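Local coordinates for protein putative methyltransferase (PDB 7DMB) that probably transfers methyl groups from S-adenosyl-L-methionine, acting in trans in calbistrin biosynthesis alongside a polyketide synthase, at residues K162-L167 / G325-W330; R201-G206 / Q269-G274; Q59-R64 / E132-T137; L68-M73 / E99-P104. One frame throughout, in Å; residues are numbered along the deposited sequence.

Interaction 1: K162-L167 / G325-W330; sequences KLVKVL and GLLPGW
Leu163 overlaps the branched end of Leu327: its CD2 methyl lies 3.7 Å from Leu327 CD2, and Leu327 CG is equally near. The contact joins the first turn of the short helix 163-168 to the loop that follows helix 319-324, where the mainly helical N-terminal half of the chain meets an excursion from the class I methyltransferase fold. The two leucine side chains cross at about a right angle, with Leu327 CD2 also 3.9 Å from Leu163 CB. Leu163 can reach across because its CG stands opposite its own backbone N (chi1 180°), which carries the methyls out from the helix. Leu327 starts off alongside the other segment, and its end then turns in.

Leu326 adds a smaller touch, its CB resting 4.0 Å from the same Leu163 CD2, so this one methyl meets two consecutive loop residues. Val164 CG2 approaches Leu327 CD2 only loosely, at 4.4 Å. The meeting is wholly apolar. Behind it, Leu163 also packs on Val149 and Ile156 of helix 140-157, and Leu326 on Phe87 and Tyr90 of helix 85-101. The side chain of Val164 lies about 9 Å from the bound S-adenosyl-L-homocysteine, near the cofactor pocket but separated from it.

Both backbones are fixed locally. Lys162, at the N-cap position, accepts from Val166 N through its carbonyl O, and Leu326 O takes a hydrogen bond from His86 NE2. The loop then tightens into a 3-10 turn, with Trp330 N donating to Leu327 O at 3.1 Å.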
# COMPACT_ATOMS: atom_id res chain seq x y z
N LYS A 162 -10.80 16.42 -8.83
CA LYS A 162 -9.79 15.81 -7.98
C LYS A 162 -9.47 14.40 -8.48
O LYS A 162 -10.33 13.69 -8.99
CB LYS A 162 -10.28 15.74 -6.53
CG LYS A 162 -10.69 17.08 -5.94
CD LYS A 162 -9.47 17.89 -5.51
CE LYS A 162 -9.87 19.23 -4.92
NZ LYS A 162 -8.66 19.94 -4.48
N LEU A 163 -8.20 14.00 -8.32
CA LEU A 163 -7.80 12.62 -8.60
C LEU A 163 -8.57 11.62 -7.74
O LEU A 163 -9.08 10.62 -8.25
CB LEU A 163 -6.30 12.45 -8.37
CG LEU A 163 -5.76 11.03 -8.62
CD1 LEU A 163 -5.91 10.64 -10.10
CD2 LEU A 163 -4.30 10.88 -8.20
N VAL A 164 -8.63 11.85 -6.43
CA VAL A 164 -9.27 10.89 -5.53
C VAL A 164 -10.71 10.65 -5.94
O VAL A 164 -11.19 9.51 -5.96
CB VAL A 164 -9.18 11.35 -4.06
CG1 VAL A 164 -9.95 10.39 -3.15
CG2 VAL A 164 -7.73 11.44 -3.62
N LYS A 165 -11.43 11.73 -6.29
CA LYS A 165 -12.80 11.58 -6.78
C LYS A 165 -12.84 10.71 -8.03
O LYS A 165 -13.67 9.80 -8.15
CB LYS A 165 -13.41 12.95 -7.07
CG LYS A 165 -14.90 12.89 -7.30
CD LYS A 165 -15.35 13.75 -8.47
CE LYS A 165 -16.82 13.51 -8.76
NZ LYS A 165 -17.50 14.74 -9.25
N VAL A 166 -11.92 10.98 -8.97
CA VAL A 166 -11.80 10.17 -10.17
C VAL A 166 -11.62 8.70 -9.81
O VAL A 166 -12.27 7.82 -10.38
CB VAL A 166 -10.65 10.70 -11.05
CG1 VAL A 166 -10.17 9.61 -12.02
CG2 VAL A 166 -11.09 11.95 -11.78
N LEU A 167 -10.78 8.42 -8.81
CA LEU A 167 -10.52 7.03 -8.47
C LEU A 167 -11.61 6.42 -7.59
O LEU A 167 -11.70 5.20 -7.50
CB LEU A 167 -9.16 6.90 -7.78
CG LEU A 167 -7.94 7.37 -8.60
CD1 LEU A 167 -6.61 7.07 -7.89
CD2 LEU A 167 -7.97 6.76 -9.98
N GLY A 325 1.03 10.17 -8.49
CA GLY A 325 1.88 11.34 -8.65
C GLY A 325 1.13 12.65 -8.79
O GLY A 325 1.69 13.71 -8.53
N LEU A 326 -0.14 12.60 -9.19
CA LEU A 326 -0.91 13.82 -9.32
C LEU A 326 -1.34 14.39 -7.97
O LEU A 326 -1.90 15.49 -7.93
CB LEU A 326 -2.14 13.56 -10.22
CG LEU A 326 -1.85 13.44 -11.73
CD1 LEU A 326 -3.06 12.90 -12.50
CD2 LEU A 326 -1.39 14.77 -12.32
N LEU A 327 -1.06 13.68 -6.86
CA LEU A 327 -1.28 14.19 -5.50
C LEU A 327 -0.04 14.89 -4.97
O LEU A 327 1.09 14.39 -5.13
CB LEU A 327 -1.67 13.06 -4.56
CG LEU A 327 -2.81 12.21 -5.09
CD1 LEU A 327 -3.11 11.04 -4.15
CD2 LEU A 327 -4.03 13.10 -5.28
N PRO A 328 -0.26 16.04 -4.30
CA PRO A 328 0.88 16.81 -3.76
C PRO A 328 1.76 16.01 -2.81
O PRO A 328 2.98 16.20 -2.79
CB PRO A 328 0.21 17.98 -3.01
CG PRO A 328 -1.26 17.88 -3.26
CD PRO A 328 -1.57 16.54 -3.83
N GLY A 329 1.16 15.11 -2.03
CA GLY A 329 1.91 14.33 -1.07
C GLY A 329 2.94 13.39 -1.67
O GLY A 329 3.89 13.02 -0.98
N TRP A 330 2.78 12.99 -2.93
CA TRP A 330 3.78 12.12 -3.55
C TRP A 330 5.14 12.81 -3.66
O TRP A 330 6.16 12.14 -3.82
CB TRP A 330 3.31 11.67 -4.95
CG TRP A 330 4.14 10.55 -5.53
CD1 TRP A 330 5.00 10.62 -6.61
CD2 TRP A 330 4.19 9.20 -5.07
NE1 TRP A 330 5.57 9.39 -6.83
CE2 TRP A 330 5.09 8.51 -5.89
CE3 TRP A 330 3.57 8.51 -4.02
CZ2 TRP A 330 5.38 7.15 -5.71
CZ3 TRP A 330 3.86 7.16 -3.83
CH2 TRP A 330 4.75 6.50 -4.68

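Interaction 2: R201-G206 / Q269-G274; sequences RILEIG and QGFEAG. With SAH (S-adenosyl-L-homocysteine), chain C.
Leu203 sets its CD1 methyl obliquely against the CD1-CE1 bond of the Phe271 ring, 3.9 Å from CE1 and just as far from CD1 of that ring. Strand 200-205 is the first strand in chain order and third across a seven-stranded sheet ordered 3-2-1-4-5-7-6, the Rossmann-like core of class I methyltransferases, and 269-274 is the loop leading into the neighbouring strand 276-282. The two side chains cross at about a right angle. With CG opposite the backbone N (chi1 -173°), Leu203 extends from the strand to the ring.

Phe271 is held from further out by a cation-pi contact with Arg258, while Leu260 and Leu301 pack against it. Leu301 touches Leu203 as well, so helix 291-301 borders both partners. At the start of the strand, Arg201 NH2 passes 4.3 Å from Gly274 O, too far for a bond; its guanidinium is engaged in a salt bridge with Asp277. Gln269 fastens the beginning of the loop, its NE2 donating to the backbone O of Asp261 and of Asp265.

Strand residues point alternately to the two sides of the sheet. Glu204, facing the other way, bonds through OE1 to Tyr232 and Thr213. The C-terminal end of the segment enters the cofactor pocket, where Ile205 CG2 lies 4.0 Å from adenine C2 of S-adenosyl-L-homocysteine. Gly206, with positive phi (44°), begins a GxGxxG sequence consistent with the glycine-rich cofactor loop of this fold, and its carbonyl O accepts a 2.9 Å hydrogen bond from the ligand amino N.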
# COMPACT_ATOMS: atom_id res chain seq x y z
N ARG A 201 -5.31 -7.32 21.41
CA ARG A 201 -5.72 -5.93 21.23
C ARG A 201 -5.02 -5.39 19.99
O ARG A 201 -3.79 -5.29 19.96
CB ARG A 201 -5.39 -5.12 22.49
CG ARG A 201 -6.07 -5.69 23.75
CD ARG A 201 -5.49 -5.12 25.05
NE ARG A 201 -4.05 -5.38 25.17
CZ ARG A 201 -3.25 -4.77 26.05
NH1 ARG A 201 -3.75 -3.87 26.89
NH2 ARG A 201 -1.94 -5.05 26.09
N ILE A 202 -5.79 -5.11 18.94
CA ILE A 202 -5.26 -4.73 17.63
C ILE A 202 -5.74 -3.32 17.30
O ILE A 202 -6.90 -2.98 17.54
CB ILE A 202 -5.69 -5.68 16.48
CG1 ILE A 202 -5.25 -7.11 16.71
CG2 ILE A 202 -5.09 -5.22 15.14
CD1 ILE A 202 -6.43 -8.02 16.97
N LEU A 203 -4.84 -2.51 16.74
CA LEU A 203 -5.19 -1.22 16.19
C LEU A 203 -4.63 -1.16 14.77
O LEU A 203 -3.46 -1.49 14.56
CB LEU A 203 -4.63 -0.07 17.03
CG LEU A 203 -5.06 1.35 16.65
CD1 LEU A 203 -5.39 2.17 17.90
CD2 LEU A 203 -4.00 2.03 15.83
N GLU A 204 -5.45 -0.75 13.80
CA GLU A 204 -4.94 -0.55 12.44
C GLU A 204 -4.90 0.95 12.11
O GLU A 204 -5.92 1.65 12.23
CB GLU A 204 -5.77 -1.31 11.41
CG GLU A 204 -5.34 -1.01 9.98
CD GLU A 204 -6.06 -1.87 8.99
OE1 GLU A 204 -6.92 -2.67 9.44
OE2 GLU A 204 -5.78 -1.76 7.77
N ILE A 205 -3.71 1.43 11.74
CA ILE A 205 -3.50 2.79 11.26
C ILE A 205 -3.99 2.89 9.82
O ILE A 205 -3.78 1.97 9.02
CB ILE A 205 -2.00 3.19 11.33
CG1 ILE A 205 -1.40 2.91 12.71
CG2 ILE A 205 -1.79 4.66 10.92
CD1 ILE A 205 -1.91 3.82 13.75
N GLY A 206 -4.60 4.02 9.47
CA GLY A 206 -4.99 4.34 8.10
C GLY A 206 -5.63 3.21 7.34
O GLY A 206 -5.26 2.92 6.20
N GLN A 269 -4.54 12.59 21.28
CA GLN A 269 -5.73 12.35 20.46
C GLN A 269 -6.75 11.44 21.13
O GLN A 269 -7.80 11.17 20.53
CB GLN A 269 -5.33 11.76 19.10
CG GLN A 269 -4.42 12.67 18.28
CD GLN A 269 -4.00 12.04 16.97
OE1 GLN A 269 -4.83 11.85 16.07
NE2 GLN A 269 -2.73 11.69 16.87
N GLY A 270 -6.49 10.95 22.34
CA GLY A 270 -7.45 10.14 23.06
C GLY A 270 -7.18 8.65 23.09
O GLY A 270 -8.10 7.89 23.44
N PHE A 271 -5.97 8.21 22.76
CA PHE A 271 -5.58 6.81 22.74
C PHE A 271 -4.68 6.52 23.93
O PHE A 271 -3.95 7.40 24.41
CB PHE A 271 -4.88 6.46 21.42
CG PHE A 271 -5.81 6.49 20.23
CD1 PHE A 271 -6.48 5.34 19.83
CD2 PHE A 271 -6.09 7.69 19.58
CE1 PHE A 271 -7.37 5.36 18.76
CE2 PHE A 271 -6.99 7.73 18.52
CZ PHE A 271 -7.62 6.56 18.11
N GLU A 272 -4.74 5.28 24.43
CA GLU A 272 -4.02 4.90 25.65
C GLU A 272 -2.65 4.34 25.28
O GLU A 272 -2.54 3.44 24.45
CB GLU A 272 -4.82 3.87 26.45
CG GLU A 272 -4.03 3.24 27.58
CD GLU A 272 -4.89 2.51 28.60
OE1 GLU A 272 -4.47 2.46 29.77
OE2 GLU A 272 -5.96 1.98 28.23
N ALA A 273 -1.60 4.88 25.91
CA ALA A 273 -0.25 4.42 25.64
C ALA A 273 -0.07 2.97 26.09
O ALA A 273 -0.51 2.58 27.17
CB ALA A 273 0.76 5.32 26.34
N GLY A 274 0.59 2.18 25.25
CA GLY A 274 0.94 0.81 25.60
C GLY A 274 -0.21 -0.15 25.72
O GLY A 274 -0.06 -1.21 26.34
N SAH C . -4.99 0.90 4.13
CA SAH C . -5.53 1.52 2.89
CB SAH C . -4.50 1.54 1.76
CG SAH C . -3.52 2.69 1.87
SD SAH C . -4.24 4.32 1.55
C SAH C . -6.78 0.75 2.44
O SAH C . -7.74 1.44 2.03
OXT SAH C . -6.75 -0.50 2.54
C5' SAH C . -3.57 5.28 2.93
C4' SAH C . -4.59 5.50 4.02
O4' SAH C . -3.93 6.10 5.16
C3' SAH C . -5.73 6.44 3.63
O3' SAH C . -6.97 5.86 4.01
C2' SAH C . -5.40 7.73 4.39
O2' SAH C . -6.52 8.50 4.76
C1' SAH C . -4.69 7.19 5.62
N9 SAH C . -3.77 8.16 6.21
C8 SAH C . -3.04 9.09 5.52
N7 SAH C . -2.28 9.84 6.29
C5 SAH C . -2.54 9.38 7.57
C6 SAH C . -2.04 9.77 8.83
N6 SAH C . -1.16 10.75 9.00
N1 SAH C . -2.50 9.10 9.92
C2 SAH C . -3.39 8.12 9.73
N3 SAH C . -3.92 7.66 8.60
C4 SAH C . -3.45 8.34 7.54

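Interaction 3: Q59-R64 / E132-T137; sequences QEMIAR and ERVKDT
Met61 reaches from helix 56-79 to Arg133 and Val134 at the C-terminal end of helix 120-134. Its CB heads for the other segment, and CG, placed opposite the backbone N (chi1 -166°), already comes 3.3 Å from Arg133 NH2. SD follows, 3.5 Å from Val134 CG1 and 3.6 Å from Arg133 NH2, so the sulfur touches both a methyl and a guanidinium nitrogen. The chain then bends at chi3 (-63°), which folds the terminal CE back to 3.2 Å from Arg133 NH2, a short approach of doubtful exact length for so exposed an arginine, with Arg133 CZ at 4.0 Å. Thus CG, SD and CE all close round a single nitrogen of the arginine.

Arg133 comes from the opposite direction, its chain likewise bent at chi3, and its guanidinium meets the methyl obliquely. Val134 and Met61 slide past each other in opposite senses. The contact combines an apolar touch with the tip of a charged side chain at the surface.

Just beyond Val134 the helix gives way to a type II beta turn running to Thr137, with Asp136 at positive phi. Val134 O is gripped twice from one face of its carbonyl plane, by Thr137 N at 3.1 Å and by Thr137 OG1 at 2.6 Å. The same hydroxyl caps Leu139 N at the approach to the next helix, so one threonine links the end of one helix to the start of another.

Met130 and Leu139 also pack on Met61, and Ile143 on Val134. The contact therefore sits where helices 56-79, 120-134 and 140-157 come together in the N-terminal helical region.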
# COMPACT_ATOMS: atom_id res chain seq x y z
N GLN A 59 1.47 -8.30 -13.50
CA GLN A 59 2.35 -7.14 -13.33
C GLN A 59 2.80 -6.57 -14.67
O GLN A 59 2.97 -5.35 -14.80
CB GLN A 59 3.59 -7.52 -12.51
CG GLN A 59 3.37 -7.68 -11.00
CD GLN A 59 4.68 -7.75 -10.25
OE1 GLN A 59 5.57 -6.95 -10.48
NE2 GLN A 59 4.80 -8.70 -9.34
N GLU A 60 3.07 -7.43 -15.64
CA GLU A 60 3.42 -6.97 -16.98
C GLU A 60 2.21 -6.47 -17.74
O GLU A 60 2.34 -5.58 -18.59
CB GLU A 60 4.11 -8.09 -17.76
CG GLU A 60 5.49 -8.42 -17.24
CD GLU A 60 5.92 -9.83 -17.53
OE1 GLU A 60 5.28 -10.49 -18.38
OE2 GLU A 60 6.90 -10.29 -16.90
N MET A 61 1.03 -7.04 -17.47
CA MET A 61 -0.19 -6.46 -18.02
C MET A 61 -0.40 -5.05 -17.49
O MET A 61 -0.76 -4.14 -18.25
CB MET A 61 -1.38 -7.35 -17.67
CG MET A 61 -2.64 -7.05 -18.46
SD MET A 61 -4.11 -7.66 -17.63
CE MET A 61 -3.76 -9.42 -17.64
N ILE A 62 -0.18 -4.86 -16.18
CA ILE A 62 -0.31 -3.55 -15.55
C ILE A 62 0.70 -2.57 -16.14
O ILE A 62 0.36 -1.46 -16.55
CB ILE A 62 -0.13 -3.67 -14.02
CG1 ILE A 62 -1.37 -4.28 -13.38
CG2 ILE A 62 0.21 -2.32 -13.38
CD1 ILE A 62 -1.16 -4.67 -11.96
N ALA A 63 1.97 -2.98 -16.18
CA ALA A 63 3.00 -2.09 -16.68
C ALA A 63 2.69 -1.67 -18.10
O ALA A 63 2.75 -0.48 -18.44
CB ALA A 63 4.36 -2.79 -16.60
N ARG A 64 2.32 -2.64 -18.94
CA ARG A 64 1.93 -2.37 -20.32
C ARG A 64 0.85 -1.31 -20.39
O ARG A 64 0.91 -0.40 -21.24
CB ARG A 64 1.45 -3.67 -20.98
CG ARG A 64 0.92 -3.49 -22.39
CD ARG A 64 0.34 -4.79 -22.94
NE ARG A 64 -0.15 -4.64 -24.30
CZ ARG A 64 0.61 -4.68 -25.39
NH1 ARG A 64 1.93 -4.85 -25.28
NH2 ARG A 64 0.07 -4.53 -26.59
N GLU A 132 -11.26 -4.13 -21.63
CA GLU A 132 -12.27 -5.14 -21.92
C GLU A 132 -11.83 -6.51 -21.44
O GLU A 132 -12.64 -7.28 -20.92
CB GLU A 132 -12.56 -5.16 -23.43
CG GLU A 132 -13.92 -5.72 -23.79
CD GLU A 132 -14.07 -7.20 -23.47
OE1 GLU A 132 -13.11 -7.97 -23.70
OE2 GLU A 132 -15.14 -7.60 -22.98
N ARG A 133 -10.54 -6.83 -21.60
CA ARG A 133 -10.01 -8.10 -21.14
C ARG A 133 -10.23 -8.34 -19.64
O ARG A 133 -10.51 -9.46 -19.22
CB ARG A 133 -8.52 -8.18 -21.48
CG ARG A 133 -8.00 -9.56 -21.81
CD ARG A 133 -6.71 -9.46 -22.61
NE ARG A 133 -5.57 -8.99 -21.81
CZ ARG A 133 -4.48 -9.72 -21.57
NH1 ARG A 133 -4.39 -10.94 -22.07
NH2 ARG A 133 -3.49 -9.23 -20.85
N VAL A 134 -10.08 -7.29 -18.81
CA VAL A 134 -10.05 -7.45 -17.36
C VAL A 134 -11.37 -7.09 -16.70
O VAL A 134 -11.49 -7.21 -15.46
CB VAL A 134 -8.90 -6.64 -16.73
CG1 VAL A 134 -7.58 -7.06 -17.32
CG2 VAL A 134 -9.13 -5.16 -16.93
N LYS A 135 -12.35 -6.63 -17.46
CA LYS A 135 -13.67 -6.37 -16.92
C LYS A 135 -14.21 -7.61 -16.21
O LYS A 135 -14.09 -8.73 -16.72
CB LYS A 135 -14.61 -5.93 -18.06
CG LYS A 135 -16.05 -5.75 -17.66
CD LYS A 135 -16.86 -5.12 -18.80
CE LYS A 135 -18.36 -5.34 -18.57
NZ LYS A 135 -19.10 -5.75 -19.80
N ASP A 136 -14.79 -7.41 -15.03
CA ASP A 136 -15.38 -8.48 -14.21
C ASP A 136 -14.33 -9.43 -13.65
O ASP A 136 -14.64 -10.57 -13.30
CB ASP A 136 -16.43 -9.28 -14.98
CG ASP A 136 -17.58 -8.43 -15.49
OD1 ASP A 136 -18.01 -7.48 -14.81
OD2 ASP A 136 -18.08 -8.73 -16.59
N THR A 137 -13.08 -8.99 -13.55
CA THR A 137 -12.04 -9.73 -12.87
C THR A 137 -11.43 -8.85 -11.78
O THR A 137 -11.62 -7.62 -11.78
CB THR A 137 -10.94 -10.18 -13.84
OG1 THR A 137 -10.15 -9.04 -14.21
CG2 THR A 137 -11.54 -10.83 -15.10

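Interaction 4: L68-M73 / E99-P104; sequences LCAIQM and ERFKQP
The Phe101 ring presents an edge to Ala70, whose CB lies in the ring plane, 4.0 Å from CE2 and 4.1 Å from CZ. Ile71 comes to the adjoining part of the ring at a slant: its CG1 is 3.5 Å from Phe101 CD2 and 3.8 Å from CE2, and its CD1 follows at 4.0 Å from CD2. Tyr106 meets the same phenyl edge-to-face.

Ile71 leaves the backbone alongside the contact rather than into it. Its CG1 lies opposite the carbonyl carbon (chi1 -64°), which swings the ethyl arm in so that CG1 and CD1 both come close to the CD2 corner of the ring. Phe101 points its side chain toward helix 56-79 and touches two successive residues there. All three side chains are buried, and they meet through carbon alone.

Round the turn from the phenyl, Lys102 NZ forms a salt bridge with Glu99, 2.8 Å from OE1 on its syn side and 32° out of the carboxylate plane; a second bond to OE2 is weak. This pair lies at the surface and links the last helical turn to the residues leaving it.

The contact pins the C-terminal end of helix 85-101 to the C-terminal half of helix 56-79. Helix 112-117 closes over it, Val116 touching both Ile71 and Phe101, while Phe322 of helix 319-324 packs on Ala70.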
# COMPACT_ATOMS: atom_id res chain seq x y z
N LEU A 68 1.12 2.59 -21.77
CA LEU A 68 0.29 3.06 -22.87
C LEU A 68 -0.42 4.37 -22.52
O LEU A 68 -0.39 5.33 -23.31
CB LEU A 68 -0.72 1.98 -23.25
CG LEU A 68 -0.23 0.79 -24.08
CD1 LEU A 68 -1.20 -0.41 -23.91
CD2 LEU A 68 -0.13 1.19 -25.56
N CYS A 69 -1.09 4.42 -21.36
CA CYS A 69 -1.70 5.68 -20.93
C CYS A 69 -0.68 6.80 -20.82
O CYS A 69 -0.98 7.95 -21.18
CB CYS A 69 -2.41 5.52 -19.57
SG CYS A 69 -3.50 4.05 -19.39
N ALA A 70 0.51 6.51 -20.27
CA ALA A 70 1.51 7.56 -20.08
C ALA A 70 1.96 8.13 -21.42
O ALA A 70 2.11 9.35 -21.56
CB ALA A 70 2.70 7.03 -19.29
N ILE A 71 2.17 7.27 -22.42
CA ILE A 71 2.47 7.73 -23.78
C ILE A 71 1.33 8.60 -24.30
O ILE A 71 1.56 9.68 -24.86
CB ILE A 71 2.70 6.52 -24.71
CG1 ILE A 71 3.94 5.72 -24.28
CG2 ILE A 71 2.80 6.99 -26.18
CD1 ILE A 71 4.01 4.31 -24.90
N GLN A 72 0.09 8.14 -24.11
CA GLN A 72 -1.08 8.84 -24.59
C GLN A 72 -1.29 10.17 -23.89
O GLN A 72 -2.02 11.01 -24.41
CB GLN A 72 -2.33 7.96 -24.41
CG GLN A 72 -3.44 8.18 -25.43
CD GLN A 72 -3.09 7.65 -26.81
OE1 GLN A 72 -2.04 7.06 -27.02
NE2 GLN A 72 -3.99 7.85 -27.76
N MET A 73 -0.66 10.37 -22.73
CA MET A 73 -0.83 11.60 -21.97
C MET A 73 0.11 12.72 -22.39
O MET A 73 -0.12 13.87 -22.01
CB MET A 73 -0.62 11.32 -20.48
CG MET A 73 -1.82 10.69 -19.82
SD MET A 73 -1.33 9.73 -18.37
CE MET A 73 -1.17 11.06 -17.17
N GLU A 99 10.67 9.20 -22.16
CA GLU A 99 11.95 9.02 -22.84
C GLU A 99 12.51 7.62 -22.58
O GLU A 99 13.14 7.05 -23.46
CB GLU A 99 12.94 10.10 -22.40
CG GLU A 99 12.52 11.50 -22.85
CD GLU A 99 12.35 11.60 -24.37
OE1 GLU A 99 13.25 11.14 -25.10
OE2 GLU A 99 11.32 12.14 -24.84
N ARG A 100 12.23 7.04 -21.40
CA ARG A 100 12.73 5.70 -21.09
C ARG A 100 12.03 4.61 -21.91
O ARG A 100 12.64 3.57 -22.18
CB ARG A 100 12.56 5.40 -19.60
CG ARG A 100 13.53 6.11 -18.65
CD ARG A 100 13.29 5.63 -17.21
NE ARG A 100 13.70 4.23 -17.00
CZ ARG A 100 13.31 3.47 -15.97
NH1 ARG A 100 12.49 3.95 -15.04
NH2 ARG A 100 13.74 2.22 -15.87
N PHE A 101 10.76 4.82 -22.30
CA PHE A 101 10.05 3.83 -23.12
C PHE A 101 10.70 3.66 -24.49
O PHE A 101 10.63 2.58 -25.08
CB PHE A 101 8.60 4.24 -23.35
CG PHE A 101 7.82 4.56 -22.11
CD1 PHE A 101 8.14 4.00 -20.89
CD2 PHE A 101 6.73 5.41 -22.18
CE1 PHE A 101 7.41 4.31 -19.75
CE2 PHE A 101 5.99 5.71 -21.07
CZ PHE A 101 6.33 5.16 -19.84
N LYS A 102 11.29 4.72 -25.03
CA LYS A 102 11.90 4.71 -26.36
C LYS A 102 13.31 4.11 -26.36
O LYS A 102 13.94 4.05 -27.42
CB LYS A 102 11.93 6.12 -26.91
CG LYS A 102 10.56 6.76 -26.85
CD LYS A 102 10.52 8.14 -27.47
CE LYS A 102 11.16 9.15 -26.56
NZ LYS A 102 11.78 10.25 -27.33
N GLN A 103 13.81 3.69 -25.20
CA GLN A 103 15.04 2.94 -25.00
C GLN A 103 14.73 1.47 -24.76
O GLN A 103 13.65 1.13 -24.25
CB GLN A 103 15.83 3.51 -23.81
CG GLN A 103 16.45 4.87 -24.07
CD GLN A 103 17.43 4.86 -25.24
OE1 GLN A 103 18.32 4.02 -25.32
NE2 GLN A 103 17.25 5.81 -26.17
N PRO A 104 15.64 0.56 -25.12
CA PRO A 104 15.39 -0.87 -24.90
C PRO A 104 15.35 -1.25 -23.43
O PRO A 104 15.79 -0.51 -22.55
CB PRO A 104 16.58 -1.54 -25.60
CG PRO A 104 17.63 -0.46 -25.69
CD PRO A 104 16.85 0.79 -25.93

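In the fold
From the N terminus, helix 56-79 supplies the opening segments of two contacts. Its residues 59-64 start interaction 3 and residues 68-73 start interaction 4, which closes first, at 99-104, and is nested inside the loop that interaction 3 closes at 132-137. Together they bind helices 85-101 and 120-134 to helix 56-79. Interaction 1 opens at 162-167 and closes only at 325-330, tying helix 163-168 to the loop after helix 319-324. Nested inside it, interaction 2 ties strand 200-205 to the loop before strand 276-282. Interactions 2 and 4 lie on opposite sides of the chain's centre, 44 Å apart between centres; the nearest atoms of interactions 1 and 4 are about 5 Å apart.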